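Local atomic coordinates of cytosol aminopeptidase (Coxiella burnetii, PDB entry 3IJ3), a protein that probably removes amino-terminal residues from peptides as a manganese-dependent metalloaminopeptidase of the M17 family. Residues Y97-G102 / L130-L135; F113-D118 / A151-P156; K205-K210 / P230-L235. All coordinates share one frame; numbering follows the deposited sequence. Where two conformers were deposited one is given.

Contact 1. Residues Y97-G102 / L130-L135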
ATOM      1  N   TYR A  97      41.211   1.593  18.438  1.00 31.99           N
ATOM      2  CA  TYR A  97      40.035   1.604  17.539  1.00 31.60           C
ATOM      3  C   TYR A  97      40.376   1.647  16.027  1.00 31.89           C
ATOM      4  O   TYR A  97      39.722   0.983  15.219  1.00 33.74           O
ATOM      5  CB  TYR A  97      39.082   2.729  17.928  1.00 31.06           C
ATOM      6  CG  TYR A  97      37.867   2.813  17.058  1.00 30.91           C
ATOM      7  CD1 TYR A  97      36.956   1.759  17.005  1.00 31.48           C
ATOM      8  CD2 TYR A  97      37.593   3.953  16.320  1.00 31.23           C
ATOM      9  CE1 TYR A  97      35.834   1.829  16.205  1.00 32.55           C
ATOM     10  CE2 TYR A  97      36.465   4.034  15.523  1.00 31.38           C
ATOM     11  CZ  TYR A  97      35.588   2.968  15.476  1.00 30.42           C
ATOM     12  OH  TYR A  97      34.472   3.043  14.686  1.00 34.51           O
ATOM     13  N   SER A  98      41.370   2.441  15.655  1.00 30.81           N
ATOM     14  CA  SER A  98      41.859   2.518  14.254  1.00 29.14           C
ATOM     15  C   SER A  98      41.034   3.273  13.205  1.00 27.57           C
ATOM     16  O   SER A  98      41.624   4.033  12.423  1.00 24.78           O
ATOM     17  CB  SER A  98      42.226   1.115  13.732  1.00 30.02           C
ATOM     18  OG  SER A  98      43.200   0.521  14.588  1.00 32.29           O
ATOM     19  N   TRP A  99      39.711   3.065  13.134  1.00 25.15           N
ATOM     20  CA  TRP A  99      38.900   3.773  12.136  1.00 24.81           C
ATOM     21  C   TRP A  99      38.942   5.289  12.237  1.00 22.52           C
ATOM     22  O   TRP A  99      38.601   5.947  11.268  1.00 22.63           O
ATOM     23  CB  TRP A  99      37.412   3.355  12.114  1.00 24.97           C
ATOM     24  CG  TRP A  99      37.059   2.105  11.372  1.00 28.08           C
ATOM     25  CD1 TRP A  99      36.470   0.986  11.891  1.00 29.87           C
ATOM     26  CD2 TRP A  99      37.250   1.845   9.974  1.00 28.01           C
ATOM     27  NE1 TRP A  99      36.281   0.050  10.911  1.00 30.77           N
ATOM     28  CE2 TRP A  99      36.754   0.542   9.723  1.00 30.46           C
ATOM     29  CE3 TRP A  99      37.807   2.575   8.913  1.00 28.85           C
ATOM     30  CZ2 TRP A  99      36.783  -0.045   8.457  1.00 29.14           C
ATOM     31  CZ3 TRP A  99      37.837   1.987   7.640  1.00 27.33           C
ATOM     32  CH2 TRP A  99      37.323   0.686   7.430  1.00 30.09           C
ATOM     33  N   ASP A 100      39.329   5.877  13.377  1.00 21.57           N
ATOM     34  CA  ASP A 100      39.393   7.353  13.417  1.00 20.14           C
ATOM     35  C   ASP A 100      40.387   7.849  12.361  1.00 17.69           C
ATOM     36  O   ASP A 100      40.212   8.940  11.776  1.00 16.91           O
ATOM     37  CB  ASP A 100      39.791   7.881  14.795  1.00 21.24           C
ATOM     38  CG  ASP A 100      38.748   7.582  15.874  1.00 23.76           C
ATOM     39  OD1 ASP A 100      37.568   7.940  15.667  1.00 26.75           O
ATOM     40  OD2 ASP A 100      39.127   7.042  16.939  1.00 20.91           O
ATOM     41  N   PHE A 101      41.434   7.044  12.114  1.00 14.57           N
ATOM     42  CA  PHE A 101      42.432   7.378  11.090  1.00 14.22           C
ATOM     43  C   PHE A 101      41.816   7.400   9.692  1.00 13.93           C
ATOM     44  O   PHE A 101      42.307   8.074   8.797  1.00 11.94           O
ATOM     45  CB  PHE A 101      43.631   6.420  11.133  1.00 14.22           C
ATOM     46  CG  PHE A 101      44.498   6.605  12.339  1.00 13.72           C
ATOM     47  CD1 PHE A 101      45.608   7.450  12.284  1.00 14.79           C
ATOM     48  CD2 PHE A 101      44.199   5.968  13.529  1.00 16.27           C
ATOM     49  CE1 PHE A 101      46.383   7.650  13.388  1.00 15.77           C
ATOM     50  CE2 PHE A 101      44.981   6.166  14.645  1.00 17.17           C
ATOM     51  CZ  PHE A 101      46.080   7.001  14.573  1.00 14.78           C
ATOM     52  N   GLY A 102      40.725   6.664   9.502  1.00 14.39           N
ATOM     53  CA  GLY A 102      40.046   6.664   8.203  1.00 14.58           C
ATOM     54  C   GLY A 102      39.512   8.024   7.787  1.00 14.77           C
ATOM     55  O   GLY A 102      39.345   8.301   6.594  1.00 15.77           O
ATOM     56  N   LEU A 130      47.385   2.602   9.293  1.00 11.44           N
ATOM     57  CA  LEU A 130      47.910   2.877   7.960  1.00 12.57           C
ATOM     58  C   LEU A 130      46.877   2.526   6.874  1.00 11.61           C
ATOM     59  O   LEU A 130      46.656   3.281   5.919  1.00 12.46           O
ATOM     60  CB  LEU A 130      49.206   2.083   7.721  1.00 11.76           C
ATOM     61  CG  LEU A 130      50.428   2.468   8.559  1.00 13.27           C
ATOM     62  CD1 LEU A 130      51.502   1.362   8.507  1.00 16.79           C
ATOM     63  CD2 LEU A 130      51.001   3.803   8.122  1.00 12.88           C
ATOM     64  N   LEU A 131      46.262   1.366   7.008  1.00 12.62           N
ATOM     65  CA  LEU A 131      45.238   0.921   6.052  1.00 11.94           C
ATOM     66  C   LEU A 131      43.987   1.826   6.081  1.00 12.03           C
ATOM     67  O   LEU A 131      43.511   2.263   5.026  1.00 12.21           O
ATOM     68  CB  LEU A 131      44.853  -0.537   6.334  1.00 12.62           C
ATOM     69  CG  LEU A 131      43.756  -1.122   5.449  1.00 12.50           C
ATOM     70  CD1 LEU A 131      44.194  -1.116   3.980  1.00 13.31           C
ATOM     71  CD2 LEU A 131      43.405  -2.532   5.941  1.00 14.47           C
ATOM     72  N   ALA A 132      43.507   2.161   7.280  1.00 11.37           N
ATOM     73  CA  ALA A 132      42.325   3.030   7.432  1.00 10.45           C
ATOM     74  C   ALA A 132      42.539   4.342   6.720  1.00 11.52           C
ATOM     75  O   ALA A 132      41.619   4.849   6.074  1.00 10.84           O
ATOM     76  CB  ALA A 132      41.997   3.267   8.918  1.00 10.38           C
ATOM     77  N   PHE A 133      43.744   4.910   6.830  1.00 10.88           N
ATOM     78  CA  PHE A 133      44.035   6.143   6.105  1.00 11.04           C
ATOM     79  C   PHE A 133      43.755   5.979   4.607  1.00 12.27           C
ATOM     80  O   PHE A 133      43.094   6.834   3.975  1.00 12.67           O
ATOM     81  CB  PHE A 133      45.493   6.576   6.298  1.00 10.56           C
ATOM     82  CG  PHE A 133      45.843   7.809   5.514  1.00 10.85           C
ATOM     83  CD1 PHE A 133      45.576   9.064   6.039  1.00 17.80           C
ATOM     84  CD2 PHE A 133      46.370   7.721   4.245  1.00 14.29           C
ATOM     85  CE1 PHE A 133      45.857  10.203   5.304  1.00 17.25           C
ATOM     86  CE2 PHE A 133      46.651   8.861   3.516  1.00 14.61           C
ATOM     87  CZ  PHE A 133      46.389  10.091   4.048  1.00 16.24           C
ATOM     88  N   GLY A 134      44.281   4.892   4.040  1.00 11.69           N
ATOM     89  CA  GLY A 134      44.097   4.598   2.631  1.00 12.09           C
ATOM     90  C   GLY A 134      42.625   4.384   2.266  1.00 11.95           C
ATOM     91  O   GLY A 134      42.155   4.913   1.266  1.00 12.44           O
ATOM     92  N   LEU A 135      41.904   3.641   3.099  1.00 12.81           N
ATOM     93  CA  LEU A 135      40.472   3.373   2.859  1.00 13.24           C
ATOM     94  C   LEU A 135      39.636   4.643   2.832  1.00 13.92           C
ATOM     95  O   LEU A 135      38.683   4.756   2.049  1.00 13.02           O
ATOM     96  CB  LEU A 135      39.918   2.389   3.879  1.00 13.94           C
ATOM     97  CG  LEU A 135      40.514   0.980   3.759  1.00 17.58           C
ATOM     98  CD1 LEU A 135      39.923   0.051   4.795  1.00 18.74           C
ATOM     99  CD2 LEU A 135      40.309   0.412   2.336  1.00 18.85           C
TER
HETATM  100  O   HOH W   1      41.822   8.986   5.261  1.00 14.01           O

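Contact 2. Residues F113-D118 / A151-P156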
ATOM      1  N   PHE A 113      52.703  13.137   5.353  1.00 12.10           N
ATOM      2  CA  PHE A 113      52.568  12.846   6.786  1.00 11.22           C
ATOM      3  C   PHE A 113      53.139  11.498   7.164  1.00 11.73           C
ATOM      4  O   PHE A 113      53.433  10.668   6.308  1.00 11.20           O
ATOM      5  CB  PHE A 113      51.079  12.914   7.192  1.00 12.14           C
ATOM      6  CG  PHE A 113      50.426  14.267   6.947  1.00 10.52           C
ATOM      7  CD1 PHE A 113      50.344  15.208   7.975  1.00 12.13           C
ATOM      8  CD2 PHE A 113      49.909  14.606   5.700  1.00 12.59           C
ATOM      9  CE1 PHE A 113      49.754  16.463   7.765  1.00 12.37           C
ATOM     10  CE2 PHE A 113      49.322  15.855   5.472  1.00 15.07           C
ATOM     11  CZ  PHE A 113      49.247  16.796   6.515  1.00 13.49           C
ATOM     12  N   GLN A 114      53.282  11.261   8.458  0.50 11.84           N
ATOM     13  CA  GLN A 114      53.762   9.980   8.925  0.50 12.09           C
ATOM     14  C   GLN A 114      53.144   9.692  10.266  0.50 13.02           C
ATOM     15  O   GLN A 114      52.805  10.613  11.015  0.50 13.35           O
ATOM     16  CB  GLN A 114      55.289   9.996   9.091  0.50 12.79           C
ATOM     17  CG  GLN A 114      55.724  10.875  10.248  0.50 11.30           C
ATOM     18  CD  GLN A 114      57.222  10.977  10.418  0.50 15.54           C
ATOM     19  OE1 GLN A 114      57.997  10.532   9.571  0.50 16.37           O
ATOM     20  NE2 GLN A 114      57.639  11.599  11.514  0.50 19.58           N
ATOM     21  N   LEU A 115      52.985   8.406  10.558  1.00 13.38           N
ATOM     22  CA  LEU A 115      52.506   7.937  11.856  1.00 14.00           C
ATOM     23  C   LEU A 115      53.756   7.518  12.613  1.00 15.86           C
ATOM     24  O   LEU A 115      54.817   7.332  11.997  1.00 17.01           O
ATOM     25  CB  LEU A 115      51.601   6.718  11.715  1.00 14.99           C
ATOM     26  CG  LEU A 115      50.337   6.929  10.883  1.00 14.34           C
ATOM     27  CD1 LEU A 115      49.426   5.690  11.071  1.00 12.11           C
ATOM     28  CD2 LEU A 115      49.631   8.198  11.301  1.00 15.09           C
ATOM     29  N   ASN A 116      53.645   7.365  13.932  1.00 16.03           N
ATOM     30  CA  ASN A 116      54.762   6.901  14.776  1.00 17.49           C
ATOM     31  C   ASN A 116      54.378   5.570  15.415  1.00 17.31           C
ATOM     32  O   ASN A 116      53.385   5.476  16.126  1.00 16.29           O
ATOM     33  CB  ASN A 116      55.100   7.943  15.855  1.00 17.57           C
ATOM     34  CG  ASN A 116      56.242   7.512  16.779  1.00 23.30           C
ATOM     35  OD1 ASN A 116      56.729   6.381  16.722  1.00 26.40           O
ATOM     36  ND2 ASN A 116      56.677   8.435  17.638  1.00 28.38           N
ATOM     37  N   ARG A 117      55.175   4.541  15.140  1.00 18.79           N
ATOM     38  CA  ARG A 117      54.964   3.185  15.676  1.00 20.54           C
ATOM     39  C   ARG A 117      54.814   3.183  17.191  1.00 20.13           C
ATOM     40  O   ARG A 117      54.010   2.430  17.740  1.00 19.51           O
ATOM     41  CB  ARG A 117      56.135   2.296  15.215  1.00 21.80           C
ATOM     42  CG  ARG A 117      56.281   0.886  15.789  1.00 27.88           C
ATOM     43  CD  ARG A 117      55.066  -0.007  15.602  1.00 36.32           C
ATOM     44  NE  ARG A 117      54.163   0.018  16.752  1.00 41.84           N
ATOM     45  CZ  ARG A 117      54.256  -0.792  17.809  1.00 45.40           C
ATOM     46  NH1 ARG A 117      53.387  -0.675  18.799  1.00 48.63           N
ATOM     47  NH2 ARG A 117      55.209  -1.718  17.894  1.00 47.56           N
ATOM     48  N   ASP A 118      55.568   4.053  17.861  1.00 19.99           N
ATOM     49  CA  ASP A 118      55.524   4.149  19.315  1.00 21.08           C
ATOM     50  C   ASP A 118      54.185   4.610  19.874  1.00 20.91           C
ATOM     51  O   ASP A 118      53.949   4.456  21.061  1.00 21.80           O
ATOM     52  CB  ASP A 118      56.633   5.081  19.824  1.00 22.33           C
ATOM     53  CG  ASP A 118      58.016   4.499  19.632  1.00 25.62           C
ATOM     54  OD1 ASP A 118      58.127   3.322  19.221  1.00 30.59           O
ATOM     55  OD2 ASP A 118      58.992   5.221  19.907  1.00 33.33           O
ATOM     56  N   ALA A 151      46.605  15.136   1.060  1.00 17.31           N
ATOM     57  CA  ALA A 151      47.408  14.583   2.129  1.00 16.58           C
ATOM     58  C   ALA A 151      47.815  13.159   1.749  1.00 16.91           C
ATOM     59  O   ALA A 151      46.982  12.357   1.276  1.00 16.14           O
ATOM     60  CB  ALA A 151      46.644  14.593   3.438  1.00 16.35           C
ATOM     61  N   LYS A 152      49.098  12.851   1.938  1.00 15.84           N
ATOM     62  CA  LYS A 152      49.631  11.502   1.688  1.00 15.59           C
ATOM     63  C   LYS A 152      50.346  11.021   2.932  1.00 14.29           C
ATOM     64  O   LYS A 152      50.846  11.834   3.715  1.00 14.49           O
ATOM     65  CB  LYS A 152      50.558  11.480   0.492  1.00 16.74           C
ATOM     66  CG  LYS A 152      49.866  11.877  -0.810  1.00 20.33           C
ATOM     67  CD  LYS A 152      50.791  11.601  -1.981  1.00 27.99           C
ATOM     68  CE  LYS A 152      50.153  11.926  -3.331  1.00 30.23           C
ATOM     69  NZ  LYS A 152      51.075  11.434  -4.412  1.00 35.41           N
ATOM     70  N   LEU A 153      50.376   9.703   3.120  1.00 12.15           N
ATOM     71  CA  LEU A 153      50.966   9.103   4.312  1.00 10.78           C
ATOM     72  C   LEU A 153      52.097   8.162   3.986  1.00 12.09           C
ATOM     73  O   LEU A 153      51.991   7.321   3.074  1.00 11.00           O
ATOM     74  CB  LEU A 153      49.889   8.321   5.071  1.00 11.19           C
ATOM     75  CG  LEU A 153      50.156   7.807   6.482  1.00 12.60           C
ATOM     76  CD1 LEU A 153      50.361   9.001   7.460  1.00 11.84           C
ATOM     77  CD2 LEU A 153      48.958   6.939   6.961  1.00  9.10           C
ATOM     78  N   PHE A 154      53.177   8.264   4.756  1.00 11.01           N
ATOM     79  CA  PHE A 154      54.279   7.380   4.576  1.00 12.15           C
ATOM     80  C   PHE A 154      53.889   5.949   4.963  1.00 11.96           C
ATOM     81  O   PHE A 154      53.284   5.727   6.020  1.00 12.12           O
ATOM     82  CB  PHE A 154      55.474   7.825   5.404  1.00 13.13           C
ATOM     83  CG  PHE A 154      56.619   6.866   5.339  1.00 14.40           C
ATOM     84  CD1 PHE A 154      57.244   6.618   4.134  1.00 15.31           C
ATOM     85  CD2 PHE A 154      57.060   6.199   6.472  1.00 14.65           C
ATOM     86  CE1 PHE A 154      58.306   5.718   4.051  1.00 16.24           C
ATOM     87  CE2 PHE A 154      58.113   5.302   6.395  1.00 17.31           C
ATOM     88  CZ  PHE A 154      58.725   5.057   5.178  1.00 17.82           C
ATOM     89  N   LEU A 155      54.239   4.987   4.101  1.00 11.62           N
ATOM     90  CA  LEU A 155      53.982   3.573   4.366  1.00 11.58           C
ATOM     91  C   LEU A 155      55.329   2.839   4.527  1.00 11.99           C
ATOM     92  O   LEU A 155      56.019   2.602   3.533  1.00 13.93           O
ATOM     93  CB  LEU A 155      53.149   2.959   3.234  1.00 12.35           C
ATOM     94  CG  LEU A 155      52.801   1.473   3.314  1.00 11.06           C
ATOM     95  CD1 LEU A 155      52.119   1.119   4.599  1.00 11.63           C
ATOM     96  CD2 LEU A 155      51.901   1.089   2.101  1.00 14.32           C
ATOM     97  N   PRO A 156      55.696   2.468   5.764  1.00 12.94           N
ATOM     98  CA  PRO A 156      56.983   1.794   6.020  1.00 15.16           C
ATOM     99  C   PRO A 156      57.099   0.459   5.287  1.00 15.52           C
ATOM    100  O   PRO A 156      56.104  -0.256   5.117  1.00 14.20           O
ATOM    101  CB  PRO A 156      56.995   1.580   7.539  1.00 15.84           C
ATOM    102  CG  PRO A 156      55.917   2.412   8.077  1.00 18.18           C
ATOM    103  CD  PRO A 156      54.915   2.650   7.000  1.00 13.73           C
TER
HETATM  104  O   HOH W   2      53.702   6.493   8.633  1.00 11.64           O

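Contact 3. Residues K205-K210 / P230-L235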
ATOM      1  N   LYS A 205      37.821 -20.638 -16.493  1.00 16.37           N
ATOM      2  CA  LYS A 205      36.905 -21.261 -17.420  1.00 16.86           C
ATOM      3  C   LYS A 205      35.589 -20.481 -17.292  1.00 16.10           C
ATOM      4  O   LYS A 205      35.171 -20.189 -16.189  1.00 15.26           O
ATOM      5  CB  LYS A 205      36.683 -22.740 -16.994  1.00 17.40           C
ATOM      6  CG  LYS A 205      35.555 -23.434 -17.696  1.00 25.96           C
ATOM      7  CD  LYS A 205      35.549 -24.936 -17.437  1.00 29.67           C
ATOM      8  CE  LYS A 205      35.273 -25.315 -16.023  1.00 32.11           C
ATOM      9  NZ  LYS A 205      35.185 -26.804 -15.939  1.00 35.30           N
ATOM     10  N   ILE A 206      34.963 -20.154 -18.417  1.00 14.94           N
ATOM     11  CA  ILE A 206      33.666 -19.481 -18.436  1.00 14.21           C
ATOM     12  C   ILE A 206      32.674 -20.446 -19.070  1.00 14.90           C
ATOM     13  O   ILE A 206      32.872 -20.886 -20.218  1.00 15.53           O
ATOM     14  CB  ILE A 206      33.705 -18.206 -19.273  1.00 14.30           C
ATOM     15  CG1 ILE A 206      34.819 -17.262 -18.798  1.00 17.51           C
ATOM     16  CG2 ILE A 206      32.325 -17.515 -19.282  1.00 16.01           C
ATOM     17  CD1 ILE A 206      34.685 -16.790 -17.381  1.00 18.89           C
ATOM     18  N   ILE A 207      31.642 -20.793 -18.305  0.60 14.78           N
ATOM     19  CA  ILE A 207      30.593 -21.685 -18.764  0.60 15.03           C
ATOM     20  C   ILE A 207      29.427 -20.782 -19.193  0.60 15.82           C
ATOM     21  O   ILE A 207      28.884 -20.023 -18.394  0.60 15.68           O
ATOM     22  CB  ILE A 207      30.166 -22.701 -17.693  0.60 14.79           C
ATOM     23  CG1 ILE A 207      31.392 -23.509 -17.230  0.60 17.99           C
ATOM     24  CG2 ILE A 207      29.043 -23.636 -18.247  0.60 14.44           C
ATOM     25  CD1 ILE A 207      31.062 -24.626 -16.211  0.60 22.36           C
ATOM     26  N   GLU A 208      29.079 -20.851 -20.484  0.50 17.40           N
ATOM     27  CA  GLU A 208      28.016 -20.002 -21.100  0.50 18.16           C
ATOM     28  C   GLU A 208      26.982 -20.759 -21.933  0.50 19.32           C
ATOM     29  O   GLU A 208      27.055 -21.977 -22.096  0.50 17.66           O
ATOM     30  CB  GLU A 208      28.665 -19.037 -22.115  0.50 20.24           C
ATOM     31  CG  GLU A 208      29.746 -18.105 -21.608  0.50 20.38           C
ATOM     32  CD  GLU A 208      30.404 -17.320 -22.749  0.50 25.28           C
ATOM     33  OE1 GLU A 208      29.686 -16.750 -23.623  0.50 23.31           O
ATOM     34  OE2 GLU A 208      31.648 -17.263 -22.769  0.50 22.26           O
ATOM     35  N   SER A 209      25.999 -20.002 -22.440  1.00 20.39           N
ATOM     36  CA  SER A 209      25.050 -20.487 -23.426  1.00 22.01           C
ATOM     37  C   SER A 209      24.563 -21.903 -23.279  1.00 20.55           C
ATOM     38  O   SER A 209      24.060 -22.253 -22.219  1.00 21.93           O
ATOM     39  CB  SER A 209      25.644 -20.235 -24.821  1.00 24.75           C
ATOM     40  OG  SER A 209      25.953 -18.867 -24.987  1.00 29.73           O
ATOM     41  N   LYS A 210      24.730 -22.747 -24.300  1.00 21.01           N
ATOM     42  CA  LYS A 210      24.182 -24.094 -24.265  1.00 22.12           C
ATOM     43  C   LYS A 210      24.762 -25.012 -23.230  1.00 21.28           C
ATOM     44  O   LYS A 210      24.049 -25.832 -22.665  1.00 20.16           O
ATOM     45  CB  LYS A 210      24.241 -24.757 -25.661  1.00 24.74           C
ATOM     46  CG  LYS A 210      23.389 -24.028 -26.713  1.00 30.93           C
ATOM     47  CD  LYS A 210      21.893 -24.037 -26.332  1.00 37.11           C
ATOM     48  CE  LYS A 210      21.044 -23.106 -27.199  1.00 42.04           C
ATOM     49  NZ  LYS A 210      19.644 -23.002 -26.656  1.00 42.53           N
ATOM     50  N   PRO A 230      23.482 -15.194 -19.102  1.00 16.92           N
ATOM     51  CA  PRO A 230      24.101 -15.701 -17.883  1.00 15.95           C
ATOM     52  C   PRO A 230      25.321 -16.565 -18.146  1.00 16.56           C
ATOM     53  O   PRO A 230      25.466 -17.149 -19.230  1.00 15.67           O
ATOM     54  CB  PRO A 230      22.984 -16.531 -17.269  1.00 17.89           C
ATOM     55  CG  PRO A 230      22.249 -17.082 -18.438  1.00 16.69           C
ATOM     56  CD  PRO A 230      22.247 -15.930 -19.426  1.00 15.54           C
ATOM     57  N   LEU A 231      26.165 -16.675 -17.131  1.00 16.74           N
ATOM     58  CA  LEU A 231      27.366 -17.507 -17.223  1.00 16.31           C
ATOM     59  C   LEU A 231      27.846 -17.922 -15.846  1.00 15.83           C
ATOM     60  O   LEU A 231      27.353 -17.426 -14.832  1.00 16.42           O
ATOM     61  CB  LEU A 231      28.435 -16.774 -18.011  1.00 17.48           C
ATOM     62  CG  LEU A 231      28.872 -15.400 -17.537  1.00 16.68           C
ATOM     63  CD1 LEU A 231      29.941 -15.606 -16.479  1.00 19.74           C
ATOM     64  CD2 LEU A 231      29.440 -14.504 -18.618  1.00 18.18           C
ATOM     65  N   LEU A 232      28.761 -18.883 -15.830  1.00 15.24           N
ATOM     66  CA  LEU A 232      29.405 -19.326 -14.611  1.00 14.14           C
ATOM     67  C   LEU A 232      30.900 -19.143 -14.800  1.00 14.19           C
ATOM     68  O   LEU A 232      31.471 -19.588 -15.798  1.00 16.01           O
ATOM     69  CB  LEU A 232      29.094 -20.788 -14.299  1.00 15.92           C
ATOM     70  CG  LEU A 232      29.830 -21.406 -13.108  1.00 16.26           C
ATOM     71  CD1 LEU A 232      29.431 -20.743 -11.776  1.00 15.86           C
ATOM     72  CD2 LEU A 232      29.574 -22.891 -13.069  1.00 19.39           C
ATOM     73  N   ILE A 233      31.509 -18.426 -13.873  1.00 13.55           N
ATOM     74  CA  ILE A 233      32.965 -18.198 -13.858  1.00 14.39           C
ATOM     75  C   ILE A 233      33.581 -19.224 -12.892  1.00 15.09           C
ATOM     76  O   ILE A 233      33.141 -19.311 -11.752  1.00 16.34           O
ATOM     77  CB  ILE A 233      33.272 -16.780 -13.343  1.00 14.10           C
ATOM     78  CG1 ILE A 233      32.586 -15.742 -14.215  1.00 14.66           C
ATOM     79  CG2 ILE A 233      34.808 -16.518 -13.287  1.00 14.88           C
ATOM     80  CD1 ILE A 233      32.372 -14.399 -13.504  1.00 16.42           C
ATOM     81  N   ASP A 234      34.639 -19.920 -13.329  1.00 15.19           N
ATOM     82  CA  ASP A 234      35.306 -20.982 -12.551  1.00 15.04           C
ATOM     83  C   ASP A 234      36.815 -20.787 -12.641  1.00 15.45           C
ATOM     84  O   ASP A 234      37.409 -21.038 -13.688  1.00 17.39           O
ATOM     85  CB  ASP A 234      34.872 -22.337 -13.129  1.00 16.17           C
ATOM     86  CG  ASP A 234      35.355 -23.562 -12.319  1.00 19.36           C
ATOM     87  OD1 ASP A 234      36.061 -23.413 -11.316  1.00 22.31           O
ATOM     88  OD2 ASP A 234      34.983 -24.714 -12.715  1.00 22.13           O
ATOM     89  N   LEU A 235      37.403 -20.254 -11.577  1.00 14.52           N
ATOM     90  CA  LEU A 235      38.840 -19.998 -11.499  1.00 14.16           C
ATOM     91  C   LEU A 235      39.529 -20.994 -10.589  1.00 14.65           C
ATOM     92  O   LEU A 235      38.986 -21.360  -9.529  1.00 15.62           O
ATOM     93  CB  LEU A 235      39.104 -18.560 -11.009  1.00 14.73           C
ATOM     94  CG  LEU A 235      40.550 -18.119 -10.656  1.00 14.77           C
ATOM     95  CD1 LEU A 235      40.703 -16.595 -10.695  1.00 16.74           C
ATOM     96  CD2 LEU A 235      40.983 -18.645  -9.265  1.00 14.64           C
TER
HETATM   97  O   HOH W   3      32.784 -25.983 -13.717  1.00 34.14           O
HETATM   98  O   HOH W   4      23.568 -19.080 -20.911  0.50 23.59           O
HETATM   99  O   HOH W   5      25.192 -17.376 -21.745  1.00 28.75           O

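Contact 1. Residues Y97-G102 / L130-L135
The indole of Trp99 meets Leu135 and Ala132 obliquely. Its six-membered ring does the touching: CH2 of Trp99 lies 3.8 Å from CD1 of Leu135, and CE3 of Trp99 lies 4.2 Å from CB of Ala132. The same indole takes part in a cation-pi contact with Arg461, a residue of the catalytic domain. The Phe133 ring meets the carbonyl oxygen of Phe101, also obliquely. The ring of Phe101 has Ser98 O in its plane, at the edge. This ring leads away from 130-135, and its CB is the atom that packs on Ala132.

The side chain of Trp99 sets out away from the helix. CG stands anti to the carbonyl carbon (chi1 -81°), and this turn brings the far end of the indole back toward Leu135.

Segment 97-102 belongs to the loop between strand 85-91 and helix 104-107. Segment 130-135 is the last part of helix 123-135, in the N-terminal domain of the M17 family. The loop lies against one side of this helix, which Leu131 and Leu135 also join to helix 157-178. No direct hydrogen bond links the two segments.

Ala132 is the central residue on the helix side. Its methyl group points into the loop, and CB lies 3.6 Å from Ser98 O. The backbones come close at Gly102, whose CA is 4.4 Å from CA of Ala132. Here Gly102 CA makes a CH...O contact of 3.2 Å with Ala132 O, with 149° at the hydrogen. One water lies within hydrogen-bonding distance of both Gly102 O and Phe133 O, 2.8 Å from the latter.

Contact 2. Residues F113-D118 / A151-P156
Phe113 pairs with Leu153 in a parallel bridge, flanked by two backbone hydrogen bonds: Phe113 N to Lys152 O at 2.8 Å and Phe154 N to Phe113 O at 2.9 Å. The pair closes a beta-alpha-beta unit made of strand 111-114, helix 123-135 and strand 151-154. The unit is part of the mixed sheet of the N-terminal domain of the M17 family.

Phe113 and Leu153 point to the same side of the sheet. The Phe113 ring has Lys152 O at its edge, in the ring plane. Its CE2 reaches along the neighbouring strand to CB of Ala151, 3.6 Å away. Leu153 has CG anti to its backbone N (chi1 -169°), which carries CD1 toward the other strand. There CD1 of Leu153 lies 4.0 Å from CB of Phe113. The same methyl also packs against Leu115, and the two leucine side chains cross at about a right angle. Phe133 of helix 123-135 packs on Leu153, and Tyr126 of that helix packs on Leu115. The helix therefore covers this side of the pair.

Phe154 lies beside Gln114. Its ring also meets the ring of Phe37. On the far side of strand 111-114, Gln114 has backbone hydrogen bonds with Ile38 and Ile40 of strand 38-43.

The strands part after Phe154, and a water fills in for a direct bond. It accepts from Leu115 N at 2.8 Å and donates to Phe154 O. Further on, Asn116 forms an Asx turn: its OD1 accepts from Asp118 N, which sits well above the plane of the side-chain amide.

Contact 3. Residues K205-K210 / P230-L235
Pro230 faces the end of strand 203-208. A water accepts from Ser209 N at 2.8 Å and lies close to Pro230 O.

Leu231 comes next. Its CG sits between the backbone N and the carbonyl carbon (chi1 56°), and CD1 lies obliquely across Ile206, 4.1 Å from CG2 of that residue.

Leu232 and Ile207 form a hydrogen-bonded antiparallel pair. Ile207 N gives a nearly straight bond to Leu232 O, 2.8 Å long with 174° at the hydrogen. Leu232 N returns one to Ile207 O. Both donors lie in the plane of the carbonyl they use. The two side chains run alongside each other, and in one of the two conformers of Ile207 its CD1 meets CD2 of Leu232 at 3.9 Å.

Ile233 and Ile206 are a non-hydrogen-bonded pair on the same side as Leu231. CD1 of Ile206 lies 3.9 Å from CG1 of Ile233.

Asp234 pairs with Lys205 through two more backbone bonds. Their side chains lie side by side and point the same way. The lysine chain bends at chi3 (66°), and CE of Lys205 lies 3.4 Å from OD2 of Asp234. The salt bridge from Lys205 NZ to Asp234 OD2 is long, 3.8 Å. A water donates to OD2 at 2.7 Å and is only weakly held by NZ. The stronger partner of the carboxylate is Arg297, in a salt bridge that also uses OD2.

Strand 203-208 lies on one side of strand 231-237, and strand 295-305 lies on the other. Helix 186-200 packs over Ile206, Leu231 and Ile233. Leu212 of helix 209-215 covers Ile207 and Leu232 on the opposite face of the sheet.

Overall arrangement
Contacts 1 and 2 belong to the N-terminal domain and touch each other: Leu130 CD2 lies 3.8 Å from Leu115 CD1. Helix 123-135 links the two strands of contact 2, and its last turns form half of contact 1. Contact 3 is in the catalytic domain, on the opposite side of the chain's centre, about 38 Å from contact 1 and about 44 Å from contact 2, centre to centre. All three are largely buried, but contact 3 reaches the surface at Lys205, Glu208 and Ser209. Contact 1 has no direct hydrogen bond and rests on side-chain packing and a CH...O contact. Contact 2 adds two backbone bonds. Contact 3 has four and a long salt bridge.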